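Local coordinates for guanine nucleotide exchange protein (Legionella pneumophila, PDB 1XSZ) that probably acts as a guanine nucleotide exchange factor for ADP-ribosylation factors, with a capping domain that lies over the active site, at residues A313-S318 with K337-Q342; V230-N233 with G238-D241; P103-K108 with I297-Q302; D222-S227 with V243-D248; D56-G61 with N323-Y328. All coordinates share one frame; numbering follows the deposited sequence. Where two conformers were deposited one is given.

Contact 1: residues A313-S318 with K337-Q342; sequences AAADFS and KAYDNQ
The packing of helix 306-315 against helix 332-351, within the capping domain of RalF, is a helix-helix contact in which two alanines of the first, Ala314 and Ala315, meet Tyr339 and Gln342 of the second. The backbones come nearest at Ala315 and Gln342, whose CA atoms lie 6.2 Å apart, and there the methyl carbon Ala315 CB meets Gln342 CB at 3.6 Å. The glutamine side chain also touches Ala311 and Lys312, one turn earlier on helix 306-315.

Tyr339 lies beside this pair. With CG anti to the backbone N (chi1 173°), its ring is carried alongside the alanines instead of pointing straight at them. One side of the ring does the touching: Tyr339 CD1 meets Ala314 CB at 3.9 Å, while Tyr339 CE1 comes within 3.7 Å of Ala315 CA. The backbone carbon of Ala314 lies at the ring edge, near its plane, whereas Ala315 CA approaches obliquely. Phe324 of strand 323-325 makes an edge-to-face contact with the same ring, and both helices touch Tyr205 of strand 204-208, so the pair is seated on the sheet of the domain.

The polar end of the tyrosine reaches past the apolar patch and is linked by water to the first helix. A single molecule, lying in the plane of the ring, is hydrogen-bonded to Tyr339 OH at 2.6 Å and to the backbone oxygen Ala314 O at 2.8 Å.

Contact 2: residues V230-N233 with G238-D241; sequences VNIN and GIGD
Ile232 and Ile239 join two parts of the long loop that runs from helix 216-224 to strand 243-248, the first running into a 3-10 segment at Ile232 that is introduced by an Asx turn at Asn231.

The apolar part of the contact is built on the two isoleucines, whose side chains meet at about a right angle. Ile239 has CG1 in the crowded position between its backbone N and carbonyl carbon (chi1 63°), and an extended chi2 then sends CD1 across to the other segment. There Ile239 CD1 presses on Ile232 CG2 at 3.3 Å, tighter than normal van der Waals contact. The same CD1 also reaches Asn233 CA at 3.9 Å, so one methyl group spans two consecutive residues. Ile232 in turn touches Phe224, Val243 and Thr245, which ties the loop to the helix before it and the strand after it.

Beside the isoleucines a carbon-oxygen contact is made: Asn233 CB lies 3.8 Å from Gly240 O.

Hydrogen bonding is partly local and partly through water. Within the first segment Asn233 N donates to Asn231 OD1 at 2.8 Å and forms the Asx turn, although the modelled place of that oxygen is doubtful because it sits too near a neighbour. A water appears to bridge the segments through a bond to the same OD1. Its other bond, to the backbone oxygen Gly240 O at 2.8 Å, does not depend on that doubtful atom.

Contact 3: residues P103-K108 with I297-Q302; sequences PGEAQK and IIQPGQ
Glu105 and Ile297 mark the nearest backbone approach, their CA atoms still 8.7 Å apart, so the contact is made by side chains reaching across. Glu105 occupies the N-cap position before helix 106-123 of the Sec7 domain; Ile297 and Gln299 are alternate residues of strand 295-300 in the capping domain and point toward it.

Glu105 and Gln299 extend from opposite directions, the amide arriving over the carboxylate. Gln299 NE2 donates to Glu105 OE1 over 2.9 Å, but the bond is bent (141°). The carboxylate and amide planes stand 80° apart, and the donor comes from above the carboxylate, 48° out of its plane. Closer to the backbone, Ile297 CD1 rests on Glu105 CG at 4.0 Å. The second carboxylate oxygen, Glu105 OE2, forms a salt bridge at 2.8 Å with Lys108 NZ, one turn into the helix. That ammonium also donates to a water at 2.9 Å, and the water donates to Gln299 OE1, closing a ring of polar groups across the interface.

Each group has further partners. Glu105 OE1 also accepts from Gln278 NE2 of strand 274-280, Gln299 NE2 donates to Pro203 O, and Lys108 pairs with Asp62 of helix 57-64. The start of a Sec7 helix is thereby set against two adjacent strands of the cap sheet.

Contact 4: residues D222-S227 with V243-D248; sequences DSFLHS and VKTTVD
Phe224 turns its CG anti to the backbone N (chi1 -172°), which swings the ring toward Thr245 on the edge strand of the antiparallel sheet in the capping domain. Thr245 answers with OG1 set between its own backbone N and carbonyl carbon (chi1 56°), which places this oxygen at the ring edge, nearest CZ. The result is a helix end laid on an outermost strand, 243-248.

The oxygen Thr245 OG1 approaches Phe224 CZ to 3.4 Å, in the plane of the ring. Two residues along, on the same face of the strand, Val247 divides its branches between two partners. Val247 CG2 lies 4.2 Å from Phe224 CE1, in an oblique position. Val247 CG1 meets Leu225, touching the backbone oxygen Leu225 O at 3.8 Å and the methyl Leu225 CD2 at 4.1 Å, with the leucine and valine side chains at about right angles. Leu225 O has a polar partner as well, Gln249 NE2 just past the strand. Ile264 of the adjacent strand and Val235 of the loop also touch the phenylalanine, so the ring packs between the sheet and the loop that follows its helix.

A type I turn from Phe224 to Ser227 follows the helix and brings Ser227 back over the ring. Phe224 O takes two bonds from one residue, from Ser227 N at 3.1 Å and from Ser227 OG at 2.7 Å. The hydroxyl bends back far enough that Ser227 OG lies 3.6 Å above one face of the Phe224 ring, offset toward its rim.

Contact 5: residues D56-G61 with N323-Y328; sequences DLEAVG and NFKATY
Glu58 and Lys325 form a single salt bridge between the Sec7 domain and the capping domain, with Lys325 NZ donating to Glu58 OE1 at 2.9 Å. The ammonium comes from above the carboxylate, 37° out of its plane. Besides this bond there is little contact: Lys325 CE lies 3.8 Å from Glu58 OE1, and the whole contact buries just 64 Å².

What brings the charges together is the length of the lysine. Its CG is anti to the backbone N (chi1 -168°) and the rest of the chain is extended, so NZ spans the gap between strand 323-325 and helix 57-64. Thr201 O accepts a second bond from NZ and helps to fix its place, while Lys101 and Val199 touch the glutamate side chain.

Behind the glutamate stands the N-cap of its helix. Asp56 OD2 accepts from Ala59 N at 3.1 Å, in a fairly straight bond (162°), and from Glu58 N at 3.0 Å in a weak one. The cap orders the first turn, from which the Glu58 side chain projects. Behind the lysine, the strand is fixed by backbone pairing of Asn323 with Glu206 and Lys325 with Gly204.

The cap carboxylate is a more distant neighbour, with Asp56 OD2 6.4 Å from Lys325 NZ. Two acidic residues suit the partial positive charge at the N-terminus of helix 57-64, and their carboxylates would probably further stabilise the ammonium, making this surface link between domains largely electrostatic.

In the fold
Contacts 3 and 5 join the Sec7 and capping domains, with centres 10 Å apart, and consist mainly of polar and charged bonds; contacts 1, 2 and 4 lie within the capping domain and depend more on packing. The sheet joins contacts 3, 4 and 5, each of which uses one of its strands; the nearest atoms of contacts 4 and 5 are about 17 Å apart. Contact 2 packs on contact 4, centres 11 Å apart, and meets contact 1 through a probable bond of Asp316 to Gly238. Contact 1 touches contact 3 through Ile298 and contact 5 through Phe324. Contacts 3 and 5 thus hold the capping domain, which lies over the active site, to the Sec7 domain.

Contact 1: residues A313-S318 with K337-Q342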
# COMPACT_ATOMS: atom_id res chain seq x y z
N ALA A 313 -11.19 16.07 7.27
CA ALA A 313 -9.78 16.33 7.03
C ALA A 313 -9.56 16.69 5.55
O ALA A 313 -8.89 17.67 5.24
CB ALA A 313 -8.94 15.11 7.41
N ALA A 314 -10.14 15.91 4.65
CA ALA A 314 -9.99 16.18 3.22
C ALA A 314 -10.59 17.53 2.82
O ALA A 314 -10.01 18.26 2.02
CB ALA A 314 -10.65 15.05 2.42
N ALA A 315 -11.74 17.85 3.39
CA ALA A 315 -12.41 19.11 3.08
C ALA A 315 -11.70 20.34 3.63
O ALA A 315 -11.91 21.44 3.13
CB ALA A 315 -13.84 19.08 3.59
N ASP A 316 -10.84 20.15 4.63
CA ASP A 316 -10.12 21.27 5.23
C ASP A 316 -9.03 21.84 4.33
O ASP A 316 -8.52 22.93 4.57
CB ASP A 316 -9.53 20.87 6.59
CG ASP A 316 -10.55 20.98 7.71
OD1 ASP A 316 -11.63 21.57 7.48
OD2 ASP A 316 -10.27 20.50 8.82
N PHE A 317 -8.64 21.10 3.29
CA PHE A 317 -7.64 21.59 2.36
C PHE A 317 -8.31 22.55 1.38
O PHE A 317 -9.46 22.35 1.02
CB PHE A 317 -7.05 20.45 1.50
CG PHE A 317 -6.06 19.57 2.21
CD1 PHE A 317 -6.48 18.53 3.03
CD2 PHE A 317 -4.70 19.77 2.03
CE1 PHE A 317 -5.56 17.69 3.64
CE2 PHE A 317 -3.77 18.93 2.64
CZ PHE A 317 -4.21 17.89 3.44
N SER A 318 -7.58 23.58 0.96
CA SER A 318 -8.12 24.51 -0.02
C SER A 318 -8.06 23.74 -1.33
O SER A 318 -8.95 23.83 -2.18
CB SER A 318 -7.25 25.76 -0.11
OG SER A 318 -7.70 26.62 -1.15
N LYS A 337 -20.28 11.91 -1.00
CA LYS A 337 -21.34 12.65 -0.33
C LYS A 337 -20.86 13.26 0.99
O LYS A 337 -21.17 14.40 1.30
CB LYS A 337 -22.55 11.75 -0.09
CG LYS A 337 -23.34 11.48 -1.37
CD LYS A 337 -24.61 10.68 -1.11
CE LYS A 337 -24.30 9.25 -0.71
NZ LYS A 337 -25.55 8.45 -0.60
N ALA A 338 -20.08 12.50 1.76
CA ALA A 338 -19.58 13.01 3.03
C ALA A 338 -18.67 14.21 2.80
O ALA A 338 -18.76 15.22 3.51
CB ALA A 338 -18.83 11.91 3.78
N TYR A 339 -17.81 14.11 1.81
CA TYR A 339 -16.89 15.19 1.47
C TYR A 339 -17.67 16.42 1.00
O TYR A 339 -17.41 17.54 1.45
CB TYR A 339 -15.92 14.72 0.38
CG TYR A 339 -15.03 15.80 -0.18
CD1 TYR A 339 -13.87 16.20 0.49
CD2 TYR A 339 -15.32 16.39 -1.41
CE1 TYR A 339 -13.02 17.16 -0.05
CE2 TYR A 339 -14.48 17.35 -1.96
CZ TYR A 339 -13.32 17.73 -1.28
OH TYR A 339 -12.49 18.65 -1.85
N ASP A 340 -18.62 16.22 0.10
CA ASP A 340 -19.40 17.35 -0.40
C ASP A 340 -20.19 18.02 0.73
O ASP A 340 -20.34 19.25 0.73
CB ASP A 340 -20.37 16.90 -1.50
CG ASP A 340 -19.67 16.64 -2.83
OD1 ASP A 340 -18.47 16.95 -2.98
OD2 ASP A 340 -20.35 16.12 -3.74
N ASN A 341 -20.69 17.23 1.67
CA ASN A 341 -21.44 17.78 2.79
C ASN A 341 -20.52 18.64 3.65
O ASN A 341 -20.92 19.71 4.11
CB ASN A 341 -22.07 16.67 3.62
CG ASN A 341 -23.22 16.00 2.91
OD1 ASN A 341 -23.81 16.58 1.99
ND2 ASN A 341 -23.56 14.79 3.32
N GLN A 342 -19.29 18.19 3.87
CA GLN A 342 -18.36 18.98 4.66
C GLN A 342 -18.02 20.28 3.93
O GLN A 342 -17.89 21.33 4.55
CB GLN A 342 -17.09 18.18 4.97
CG GLN A 342 -17.29 17.01 5.93
CD GLN A 342 -17.95 17.43 7.23
OE1 GLN A 342 -17.65 18.49 7.79
NE2 GLN A 342 -18.85 16.59 7.73
O HOH W 1 -10.48 19.47 -0.43

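Contact 2: residues V230-N233 with G238-D241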
# COMPACT_ATOMS: atom_id res chain seq x y z
N VAL A 230 1.64 18.24 19.73
CA VAL A 230 0.84 19.21 18.99
C VAL A 230 -0.50 18.57 18.63
O VAL A 230 -0.54 17.45 18.12
CB VAL A 230 1.56 19.65 17.69
CG1 VAL A 230 0.66 20.58 16.89
CG2 VAL A 230 2.87 20.34 18.02
N ASN A 231 -1.59 19.27 18.92
CA ASN A 231 -2.91 18.75 18.61
C ASN A 231 -3.17 18.86 17.12
O ASN A 231 -2.92 19.89 16.50
CB ASN A 231 -3.99 19.52 19.38
CG ASN A 231 -5.34 18.81 19.36
OD1 ASN A 231 -5.85 18.46 18.29
ND2 ASN A 231 -5.92 18.60 20.53
N ILE A 232 -3.68 17.78 16.55
CA ILE A 232 -3.97 17.71 15.13
C ILE A 232 -4.99 18.76 14.67
O ILE A 232 -5.05 19.10 13.49
CB ILE A 232 -4.47 16.29 14.75
CG1 ILE A 232 -4.58 16.16 13.24
CG2 ILE A 232 -5.79 16.01 15.45
CD1 ILE A 232 -3.26 16.28 12.52
N ASN A 233 -5.78 19.29 15.60
CA ASN A 233 -6.77 20.30 15.22
C ASN A 233 -6.11 21.61 14.80
O ASN A 233 -6.79 22.52 14.31
CB ASN A 233 -7.78 20.55 16.34
CG ASN A 233 -7.14 20.96 17.63
OD1 ASN A 233 -6.18 21.73 17.65
ND2 ASN A 233 -7.66 20.45 18.75
N GLY A 238 -11.44 21.87 11.50
CA GLY A 238 -12.75 21.24 11.42
C GLY A 238 -13.00 20.12 12.41
O GLY A 238 -14.02 20.11 13.10
N ILE A 239 -12.06 19.18 12.51
CA ILE A 239 -12.21 18.04 13.42
C ILE A 239 -12.46 18.48 14.86
O ILE A 239 -12.34 19.66 15.20
CB ILE A 239 -10.96 17.14 13.38
CG1 ILE A 239 -9.74 17.91 13.88
CG2 ILE A 239 -10.74 16.62 11.96
CD1 ILE A 239 -8.47 17.09 13.90
N GLY A 240 -12.82 17.52 15.70
CA GLY A 240 -13.11 17.82 17.09
C GLY A 240 -11.90 18.20 17.93
O GLY A 240 -10.82 18.45 17.41
N ASP A 241 -12.11 18.27 19.24
CA ASP A 241 -11.05 18.62 20.17
C ASP A 241 -10.61 17.37 20.92
O ASP A 241 -9.71 17.42 21.76
CB ASP A 241 -11.56 19.66 21.18
CG ASP A 241 -12.12 20.91 20.51
OD1 ASP A 241 -12.56 21.83 21.23
OD2 ASP A 241 -12.12 20.97 19.26
O HOH W 2 -8.48 17.32 18.47

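Contact 3: residues P103-K108 with I297-Q302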
# COMPACT_ATOMS: atom_id res chain seq x y z
N PRO A 103 -0.23 -1.94 -5.07
CA PRO A 103 -0.81 -0.77 -4.40
C PRO A 103 0.18 0.39 -4.51
O PRO A 103 1.39 0.17 -4.63
CB PRO A 103 -1.00 -1.25 -2.96
CG PRO A 103 0.04 -2.33 -2.81
CD PRO A 103 -0.04 -3.06 -4.12
N GLY A 104 -0.33 1.61 -4.48
CA GLY A 104 0.53 2.77 -4.57
C GLY A 104 0.78 3.38 -3.20
O GLY A 104 1.11 4.56 -3.09
N GLU A 105 0.62 2.56 -2.16
CA GLU A 105 0.80 2.99 -0.78
C GLU A 105 1.97 2.22 -0.17
O GLU A 105 2.02 0.99 -0.26
CB GLU A 105 -0.47 2.72 0.01
CG GLU A 105 -1.68 3.46 -0.54
CD GLU A 105 -2.98 2.91 -0.00
OE1 GLU A 105 -3.25 3.08 1.20
OE2 GLU A 105 -3.72 2.28 -0.79
N ALA A 106 2.87 2.95 0.47
CA ALA A 106 4.08 2.38 1.06
C ALA A 106 3.91 1.18 1.98
O ALA A 106 4.59 0.16 1.81
CB ALA A 106 4.86 3.47 1.77
N GLN A 107 3.02 1.27 2.97
CA GLN A 107 2.88 0.16 3.89
C GLN A 107 2.32 -1.10 3.24
O GLN A 107 2.67 -2.21 3.64
CB GLN A 107 2.02 0.56 5.10
CG GLN A 107 2.70 1.61 5.98
CD GLN A 107 1.97 1.85 7.29
OE1 GLN A 107 2.40 2.67 8.11
NE2 GLN A 107 0.88 1.13 7.50
N LYS A 108 1.48 -0.93 2.23
CA LYS A 108 0.91 -2.08 1.53
C LYS A 108 1.99 -2.74 0.68
O LYS A 108 2.09 -3.98 0.63
CB LYS A 108 -0.27 -1.63 0.67
CG LYS A 108 -1.48 -1.26 1.51
CD LYS A 108 -2.64 -0.77 0.65
CE LYS A 108 -3.84 -0.46 1.51
NZ LYS A 108 -4.91 0.21 0.71
N ILE A 297 -3.07 10.96 1.02
CA ILE A 297 -4.11 9.95 0.91
C ILE A 297 -4.79 9.85 2.26
O ILE A 297 -4.14 9.56 3.28
CB ILE A 297 -3.52 8.57 0.51
CG1 ILE A 297 -2.82 8.68 -0.85
CG2 ILE A 297 -4.63 7.53 0.46
CD1 ILE A 297 -2.11 7.40 -1.30
N ILE A 298 -6.10 10.09 2.28
CA ILE A 298 -6.89 10.07 3.50
C ILE A 298 -7.91 8.95 3.43
O ILE A 298 -8.71 8.89 2.49
CB ILE A 298 -7.62 11.42 3.69
CG1 ILE A 298 -6.59 12.55 3.70
CG2 ILE A 298 -8.43 11.40 4.98
CD1 ILE A 298 -7.20 13.95 3.78
N GLN A 299 -7.90 8.07 4.43
CA GLN A 299 -8.80 6.93 4.45
C GLN A 299 -9.54 6.77 5.76
O GLN A 299 -8.93 6.82 6.83
CB GLN A 299 -8.02 5.64 4.16
CG GLN A 299 -7.28 5.66 2.85
CD GLN A 299 -6.32 4.50 2.69
OE1 GLN A 299 -5.88 3.89 3.67
NE2 GLN A 299 -5.96 4.19 1.45
N PRO A 300 -10.86 6.57 5.71
CA PRO A 300 -11.62 6.40 6.95
C PRO A 300 -11.47 4.97 7.45
O PRO A 300 -11.31 4.04 6.65
CB PRO A 300 -13.05 6.70 6.51
CG PRO A 300 -13.08 6.20 5.09
CD PRO A 300 -11.74 6.66 4.53
N GLY A 301 -11.51 4.79 8.76
CA GLY A 301 -11.40 3.47 9.34
C GLY A 301 -12.73 2.75 9.26
O GLY A 301 -13.70 3.30 8.73
N GLN A 302 -12.80 1.53 9.78
CA GLN A 302 -14.04 0.77 9.73
C GLN A 302 -15.06 1.15 10.80
O GLN A 302 -16.25 0.87 10.64
CB GLN A 302 -13.74 -0.73 9.82
CG GLN A 302 -13.02 -1.16 11.09
CD GLN A 302 -12.82 -2.66 11.16
OE1 GLN A 302 -13.79 -3.43 11.18
NE2 GLN A 302 -11.57 -3.09 11.18
O HOH W 3 -6.29 1.18 3.13

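Contact 4: residues D222-S227 with V243-D248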
# COMPACT_ATOMS: atom_id res chain seq x y z
N ASP A 222 2.61 18.57 6.74
CA ASP A 222 3.97 18.12 6.51
C ASP A 222 4.82 18.33 7.77
O ASP A 222 5.57 17.44 8.18
CB ASP A 222 4.56 18.87 5.31
CG ASP A 222 5.89 18.31 4.86
OD1 ASP A 222 6.13 17.10 5.06
OD2 ASP A 222 6.69 19.08 4.29
N SER A 223 4.68 19.51 8.37
CA SER A 223 5.43 19.84 9.58
C SER A 223 5.00 18.97 10.76
O SER A 223 5.82 18.59 11.59
CB SER A 223 5.24 21.32 9.93
OG SER A 223 5.92 21.65 11.12
N PHE A 224 3.71 18.66 10.82
CA PHE A 224 3.17 17.85 11.90
C PHE A 224 3.84 16.48 12.00
O PHE A 224 3.92 15.91 13.09
CB PHE A 224 1.65 17.69 11.71
CG PHE A 224 0.96 17.02 12.86
CD1 PHE A 224 0.86 15.64 12.93
CD2 PHE A 224 0.42 17.79 13.89
CE1 PHE A 224 0.23 15.02 14.00
CE2 PHE A 224 -0.22 17.18 14.97
CZ PHE A 224 -0.31 15.80 15.03
N LEU A 225 4.32 15.97 10.88
CA LEU A 225 4.97 14.66 10.85
C LEU A 225 6.14 14.54 11.83
O LEU A 225 6.38 13.47 12.39
CB LEU A 225 5.45 14.35 9.44
CG LEU A 225 4.34 14.05 8.43
CD1 LEU A 225 4.92 13.94 7.04
CD2 LEU A 225 3.63 12.77 8.82
N HIS A 226 6.87 15.64 12.03
CA HIS A 226 8.00 15.61 12.96
C HIS A 226 7.77 16.49 14.17
O HIS A 226 8.72 16.98 14.79
CB HIS A 226 9.28 16.03 12.24
CG HIS A 226 9.26 17.44 11.73
ND1 HIS A 226 8.45 17.84 10.68
CD2 HIS A 226 9.96 18.54 12.11
CE1 HIS A 226 8.65 19.12 10.44
NE2 HIS A 226 9.56 19.57 11.29
N SER A 227 6.50 16.69 14.52
CA SER A 227 6.15 17.52 15.67
C SER A 227 5.97 16.67 16.92
O SER A 227 5.86 15.45 16.85
CB SER A 227 4.84 18.28 15.40
OG SER A 227 3.74 17.39 15.37
N VAL A 243 -9.54 14.50 19.30
CA VAL A 243 -8.86 13.63 18.34
C VAL A 243 -7.40 13.47 18.72
O VAL A 243 -6.65 14.44 18.83
CB VAL A 243 -8.94 14.19 16.91
CG1 VAL A 243 -8.21 13.27 15.94
CG2 VAL A 243 -10.39 14.34 16.49
N LYS A 244 -6.99 12.22 18.94
CA LYS A 244 -5.62 11.91 19.29
C LYS A 244 -4.92 11.41 18.03
O LYS A 244 -5.57 10.95 17.09
CB LYS A 244 -5.56 10.83 20.37
CG LYS A 244 -6.15 9.49 19.94
CD LYS A 244 -5.91 8.41 20.99
CE LYS A 244 -6.42 7.06 20.51
NZ LYS A 244 -6.13 5.98 21.49
N THR A 245 -3.59 11.51 18.02
CA THR A 245 -2.83 11.07 16.86
C THR A 245 -1.56 10.33 17.21
O THR A 245 -0.96 10.53 18.27
CB THR A 245 -2.42 12.26 15.97
OG1 THR A 245 -1.69 13.22 16.76
CG2 THR A 245 -3.64 12.93 15.37
N THR A 246 -1.16 9.45 16.29
CA THR A 246 0.08 8.69 16.40
C THR A 246 0.66 8.81 15.00
O THR A 246 -0.09 8.88 14.02
CB THR A 246 -0.16 7.20 16.74
OG1 THR A 246 -1.01 6.60 15.76
CG2 THR A 246 -0.80 7.07 18.12
N VAL A 247 1.98 8.86 14.90
CA VAL A 247 2.63 8.98 13.61
C VAL A 247 3.58 7.83 13.35
O VAL A 247 4.46 7.53 14.17
CB VAL A 247 3.43 10.30 13.51
CG1 VAL A 247 4.15 10.37 12.16
CG2 VAL A 247 2.50 11.49 13.68
N ASP A 248 3.40 7.18 12.21
CA ASP A 248 4.25 6.07 11.79
C ASP A 248 5.33 6.66 10.90
O ASP A 248 5.04 7.10 9.79
CB ASP A 248 3.46 5.04 10.98
CG ASP A 248 2.90 3.93 11.83
OD1 ASP A 248 2.17 4.23 12.81
OD2 ASP A 248 3.18 2.75 11.53

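Contact 5: residues D56-G61 with N323-Y328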
# COMPACT_ATOMS: atom_id res chain seq x y z
N ASP A 56 -11.21 -7.88 -10.30
CA ASP A 56 -10.65 -6.53 -10.24
C ASP A 56 -9.34 -6.75 -9.48
O ASP A 56 -9.34 -6.91 -8.26
CB ASP A 56 -11.60 -5.62 -9.45
CG ASP A 56 -11.00 -4.26 -9.15
OD1 ASP A 56 -11.76 -3.39 -8.66
OD2 ASP A 56 -9.80 -4.04 -9.38
N LEU A 57 -8.23 -6.75 -10.21
CA LEU A 57 -6.94 -7.00 -9.59
C LEU A 57 -6.45 -5.88 -8.68
O LEU A 57 -5.61 -6.11 -7.82
CB LEU A 57 -5.89 -7.34 -10.65
CG LEU A 57 -6.20 -8.64 -11.39
CD1 LEU A 57 -5.08 -8.94 -12.39
CD2 LEU A 57 -6.35 -9.79 -10.40
N GLU A 58 -6.96 -4.67 -8.87
CA GLU A 58 -6.56 -3.59 -7.98
C GLU A 58 -7.14 -3.93 -6.61
O GLU A 58 -6.47 -3.80 -5.59
CB GLU A 58 -7.09 -2.24 -8.47
CG GLU A 58 -6.63 -1.88 -9.88
CD GLU A 58 -6.68 -0.39 -10.16
OE1 GLU A 58 -7.52 0.30 -9.55
OE2 GLU A 58 -5.90 0.07 -11.01
N ALA A 59 -8.39 -4.40 -6.61
CA ALA A 59 -9.07 -4.79 -5.38
C ALA A 59 -8.43 -6.02 -4.75
O ALA A 59 -8.34 -6.13 -3.53
CB ALA A 59 -10.55 -5.04 -5.65
N VAL A 60 -7.98 -6.96 -5.59
CA VAL A 60 -7.33 -8.16 -5.08
C VAL A 60 -6.03 -7.76 -4.39
O VAL A 60 -5.73 -8.20 -3.27
CB VAL A 60 -7.01 -9.15 -6.23
CG1 VAL A 60 -6.10 -10.26 -5.74
CG2 VAL A 60 -8.30 -9.75 -6.75
N GLY A 61 -5.26 -6.91 -5.06
CA GLY A 61 -4.00 -6.45 -4.50
C GLY A 61 -4.22 -5.66 -3.22
O GLY A 61 -3.44 -5.77 -2.27
N ASN A 323 -8.85 12.37 -6.66
CA ASN A 323 -9.54 11.11 -6.86
C ASN A 323 -10.27 10.62 -5.62
O ASN A 323 -9.79 10.77 -4.50
CB ASN A 323 -8.54 10.02 -7.27
CG ASN A 323 -7.64 10.45 -8.40
OD1 ASN A 323 -8.10 10.83 -9.47
ND2 ASN A 323 -6.33 10.38 -8.18
N PHE A 324 -11.44 10.02 -5.85
CA PHE A 324 -12.24 9.42 -4.79
C PHE A 324 -12.32 7.95 -5.16
O PHE A 324 -12.65 7.62 -6.30
CB PHE A 324 -13.67 9.96 -4.81
CG PHE A 324 -13.78 11.43 -4.57
CD1 PHE A 324 -13.98 11.92 -3.28
CD2 PHE A 324 -13.75 12.32 -5.63
CE1 PHE A 324 -14.15 13.28 -3.06
CE2 PHE A 324 -13.91 13.69 -5.42
CZ PHE A 324 -14.12 14.17 -4.13
N LYS A 325 -12.04 7.06 -4.21
CA LYS A 325 -12.10 5.63 -4.48
C LYS A 325 -12.65 4.91 -3.26
O LYS A 325 -12.34 5.26 -2.13
CB LYS A 325 -10.72 5.08 -4.83
CG LYS A 325 -10.73 3.66 -5.39
CD LYS A 325 -9.32 3.18 -5.71
CE LYS A 325 -9.34 2.01 -6.67
NZ LYS A 325 -7.96 1.61 -7.05
N ALA A 326 -13.49 3.91 -3.50
CA ALA A 326 -14.08 3.14 -2.42
C ALA A 326 -13.02 2.47 -1.55
O ALA A 326 -11.91 2.21 -2.00
CB ALA A 326 -15.01 2.07 -2.99
N THR A 327 -13.37 2.23 -0.29
CA THR A 327 -12.47 1.50 0.59
C THR A 327 -13.16 0.15 0.74
O THR A 327 -14.26 -0.05 0.22
CB THR A 327 -12.34 2.14 1.99
OG1 THR A 327 -13.60 2.09 2.67
CG2 THR A 327 -11.85 3.58 1.89
N TYR A 328 -12.53 -0.77 1.45
CA TYR A 328 -13.13 -2.08 1.64
C TYR A 328 -14.48 -1.98 2.35
O TYR A 328 -15.38 -2.79 2.11
CB TYR A 328 -12.19 -2.96 2.47
CG TYR A 328 -12.59 -4.41 2.55
CD1 TYR A 328 -12.53 -5.23 1.42
CD2 TYR A 328 -13.00 -4.98 3.75
CE1 TYR A 328 -12.86 -6.58 1.48
CE2 TYR A 328 -13.34 -6.34 3.83
CZ TYR A 328 -13.26 -7.13 2.69
OH TYR A 328 -13.57 -8.47 2.76